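Local coordinates for protein lectin (Trichosanthes anguina, PDB 4HR6) that binds galactosides as a seed lectin, its beta-trefoil chain belonging to a three-chain, nontoxic homologue of type II ribosome-inactivating proteins, at residues A193-I204 / L244-P252. Numbering follows the deposited sequence.
Sequences ASSSTYDNWKVI and LKKIILHRP. With AMG (methyl alpha-D-galactopyranoside), chain E.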
# COMPACT_ATOMS: atom_id res chain seq x y z
N ALA C 193 14.58 2.87 17.41
CA ALA C 193 13.97 3.27 18.66
C ALA C 193 14.98 3.20 19.84
O ALA C 193 15.43 2.11 20.21
CB ALA C 193 12.76 2.40 18.94
N SER C 194 15.30 4.36 20.43
CA SER C 194 16.21 4.48 21.60
C SER C 194 15.61 3.97 22.91
O SER C 194 14.42 3.70 22.99
CB SER C 194 16.61 5.94 21.82
OG SER C 194 17.43 6.41 20.77
N SER C 195 16.46 3.87 23.93
CA SER C 195 16.02 3.61 25.32
C SER C 195 15.69 4.93 26.04
O SER C 195 14.94 4.94 27.02
CB SER C 195 17.09 2.84 26.10
OG SER C 195 18.32 3.57 26.12
N SER C 196 16.28 6.02 25.54
CA SER C 196 15.90 7.38 25.93
C SER C 196 14.41 7.63 25.65
O SER C 196 13.90 7.25 24.59
CB SER C 196 16.76 8.39 25.16
OG SER C 196 16.14 9.66 25.07
N THR C 197 13.73 8.29 26.59
CA THR C 197 12.28 8.46 26.52
C THR C 197 11.79 9.92 26.46
O THR C 197 12.56 10.87 26.62
CB THR C 197 11.55 7.78 27.72
OG1 THR C 197 11.78 8.53 28.92
CG2 THR C 197 12.03 6.33 27.91
N TYR C 198 10.49 10.05 26.19
CA TYR C 198 9.75 11.30 26.27
C TYR C 198 8.34 10.91 26.70
O TYR C 198 7.74 10.01 26.11
CB TYR C 198 9.75 12.02 24.92
CG TYR C 198 9.18 13.42 24.96
CD1 TYR C 198 10.03 14.53 25.08
CD2 TYR C 198 7.81 13.65 24.90
CE1 TYR C 198 9.52 15.82 25.12
CE2 TYR C 198 7.29 14.93 24.95
CZ TYR C 198 8.15 16.01 25.06
OH TYR C 198 7.64 17.28 25.10
N ASP C 199 7.81 11.57 27.73
CA ASP C 199 6.53 11.18 28.34
C ASP C 199 6.44 9.67 28.60
O ASP C 199 5.36 9.09 28.50
CB ASP C 199 5.34 11.64 27.47
CG ASP C 199 5.27 13.17 27.31
OD1 ASP C 199 5.75 13.91 28.19
OD2 ASP C 199 4.71 13.63 26.29
N ASN C 200 7.57 9.06 28.95
CA ASN C 200 7.66 7.61 29.26
C ASN C 200 7.46 6.69 28.04
O ASN C 200 6.88 5.61 28.16
CB ASN C 200 6.72 7.22 30.42
CG ASN C 200 7.43 7.17 31.76
OD1 ASN C 200 7.24 6.23 32.54
ND2 ASN C 200 8.24 8.19 32.04
N TRP C 201 7.97 7.13 26.89
CA TRP C 201 7.91 6.35 25.65
C TRP C 201 9.22 6.53 24.88
O TRP C 201 9.82 7.61 24.91
CB TRP C 201 6.75 6.84 24.77
CG TRP C 201 5.36 6.68 25.35
CD1 TRP C 201 4.57 7.68 25.85
CD2 TRP C 201 4.59 5.48 25.45
NE1 TRP C 201 3.36 7.16 26.27
CE2 TRP C 201 3.35 5.82 26.03
CE3 TRP C 201 4.83 4.14 25.10
CZ2 TRP C 201 2.35 4.87 26.27
CZ3 TRP C 201 3.84 3.20 25.34
CH2 TRP C 201 2.61 3.57 25.92
N LYS C 202 9.66 5.49 24.18
CA LYS C 202 10.96 5.51 23.51
C LYS C 202 10.97 6.49 22.35
O LYS C 202 9.94 6.71 21.70
CB LYS C 202 11.34 4.11 23.05
CG LYS C 202 11.51 3.14 24.22
CD LYS C 202 11.24 1.69 23.83
CE LYS C 202 12.44 1.06 23.14
NZ LYS C 202 13.49 0.64 24.10
N VAL C 203 12.13 7.10 22.10
CA VAL C 203 12.28 8.14 21.10
C VAL C 203 13.03 7.57 19.90
O VAL C 203 13.98 6.79 20.05
CB VAL C 203 13.03 9.37 21.67
CG1 VAL C 203 13.55 10.27 20.57
CG2 VAL C 203 12.11 10.17 22.60
N ILE C 204 12.59 7.98 18.70
CA ILE C 204 13.12 7.43 17.47
C ILE C 204 14.22 8.34 16.95
O ILE C 204 14.05 9.55 16.87
CB ILE C 204 12.05 7.33 16.35
CG1 ILE C 204 10.75 6.69 16.85
CG2 ILE C 204 12.60 6.56 15.15
CD1 ILE C 204 10.91 5.29 17.38
N LEU C 244 7.53 20.08 18.87
CA LEU C 244 8.32 19.35 19.86
C LEU C 244 9.55 18.63 19.30
O LEU C 244 10.43 18.24 20.07
CB LEU C 244 7.45 18.32 20.62
CG LEU C 244 6.50 18.90 21.68
CD1 LEU C 244 5.59 17.82 22.25
CD2 LEU C 244 7.28 19.60 22.79
N LYS C 245 9.59 18.44 17.98
CA LYS C 245 10.70 17.75 17.33
C LYS C 245 10.94 16.31 17.83
O LYS C 245 12.05 15.79 17.69
CB LYS C 245 11.99 18.57 17.45
CG LYS C 245 12.28 19.44 16.24
CD LYS C 245 11.33 20.60 16.11
CE LYS C 245 11.70 21.49 14.93
NZ LYS C 245 13.08 22.05 15.06
N LYS C 246 9.91 15.67 18.39
CA LYS C 246 10.03 14.31 18.95
C LYS C 246 9.08 13.27 18.31
O LYS C 246 7.84 13.36 18.44
CB LYS C 246 9.84 14.31 20.48
CG LYS C 246 11.13 14.30 21.30
CD LYS C 246 11.69 15.70 21.50
CE LYS C 246 12.90 15.72 22.44
NZ LYS C 246 14.21 15.74 21.72
N ILE C 247 9.67 12.29 17.64
CA ILE C 247 8.96 11.09 17.19
C ILE C 247 9.20 9.98 18.21
O ILE C 247 10.35 9.65 18.51
CB ILE C 247 9.46 10.62 15.81
CG1 ILE C 247 9.45 11.77 14.80
CG2 ILE C 247 8.61 9.43 15.31
CD1 ILE C 247 8.11 12.48 14.70
N ILE C 248 8.12 9.42 18.73
CA ILE C 248 8.20 8.38 19.73
C ILE C 248 7.51 7.09 19.26
O ILE C 248 6.83 7.09 18.24
CB ILE C 248 7.57 8.83 21.07
CG1 ILE C 248 6.06 9.02 20.93
CG2 ILE C 248 8.24 10.12 21.55
CD1 ILE C 248 5.35 9.33 22.23
N LEU C 249 7.69 6.03 20.05
CA LEU C 249 7.09 4.72 19.81
C LEU C 249 6.03 4.46 20.86
O LEU C 249 6.33 4.26 22.02
CB LEU C 249 8.18 3.64 19.88
CG LEU C 249 7.81 2.22 19.46
CD1 LEU C 249 7.30 2.18 18.03
CD2 LEU C 249 9.02 1.33 19.60
N HIS C 250 4.77 4.45 20.43
CA HIS C 250 3.64 4.55 21.34
C HIS C 250 2.67 3.39 21.16
O HIS C 250 2.73 2.67 20.18
CB HIS C 250 2.93 5.88 21.06
CG HIS C 250 1.96 6.29 22.12
ND1 HIS C 250 0.64 5.91 22.10
CD2 HIS C 250 2.12 7.06 23.22
CE1 HIS C 250 0.02 6.43 23.15
NE2 HIS C 250 0.89 7.13 23.84
N ARG C 251 1.80 3.22 22.14
CA ARG C 251 0.65 2.34 22.02
C ARG C 251 -0.18 2.74 20.78
O ARG C 251 -0.43 3.92 20.58
CB ARG C 251 -0.21 2.46 23.28
CG ARG C 251 -1.29 1.41 23.44
CD ARG C 251 -2.13 1.68 24.69
NE ARG C 251 -2.74 0.45 25.19
CZ ARG C 251 -2.18 -0.40 26.06
NH1 ARG C 251 -0.97 -0.17 26.57
NH2 ARG C 251 -2.84 -1.49 26.43
N PRO C 252 -0.62 1.76 19.97
CA PRO C 252 -1.38 2.09 18.76
C PRO C 252 -2.81 2.53 19.06
O PRO C 252 -3.53 1.85 19.79
CB PRO C 252 -1.39 0.78 17.96
CG PRO C 252 -0.41 -0.12 18.64
CD PRO C 252 -0.40 0.30 20.07
C1 AMG E . -1.06 12.01 23.73
C2 AMG E . -1.21 11.51 22.29
C3 AMG E . -0.39 10.24 22.06
C4 AMG E . 1.06 10.48 22.47
C5 AMG E . 1.13 11.08 23.89
C6 AMG E . 2.55 11.47 24.29
C7 AMG E . -2.25 11.65 25.76
O1 AMG E . -1.58 11.05 24.66
O2 AMG E . -2.60 11.27 22.04
O3 AMG E . -0.43 9.82 20.69
O4 AMG E . 1.68 11.34 21.51
O5 AMG E . 0.32 12.25 23.98
O6 AMG E . 2.60 11.54 25.73
O HOH W 1 8.01 2.93 23.93
O HOH W 2 12.40 12.24 16.79
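W201 packs against H250 at the end of strand 247-250, and its side chain can be followed from CB outward. Its CB packs 3.8 Å from I248 CD1. With CG anti to the carbonyl carbon (chi1 -62°), the indole swings over the end of the strand: CG, CD1 and CD2 lie against H250 CD2, which sits over one face of the indole beside NE1 and CE2. CE3 comes 3.4 Å from L249 O, CZ2 lies over the imidazole, nearest H250 NE2, CZ3 nears R251 N, and CH2 reaches R251 CB at 4.0 Å. The two ring planes are inclined at 45°, and the closeness of W201 NE1 to H250 is packing rather than a hydrogen bond. The imidazole is kept from rotating by H250 ND1, which donates in the ring plane to a lone pair of R251 O at 2.7 Å. Its other face receives the galactoside, with AMG C4 3.6 Å from H250 NE2. On the far side of I248, the Y198 ring crosses the aliphatic chain of K246, and its OH touches L244 CD2.

Beneath these side chains the strands pair antiparallel through I204 N to I247 O (2.8 Å) and L249 N to K202 O. The type I' turn from Y198 to W201 presents D199, whose OD2 accepts a bond from AMG O6 at 3.0 Å. Together with D236, R239, H253 and N257, D199 and H250 form a galactoside site of the ricin-type beta-trefoil.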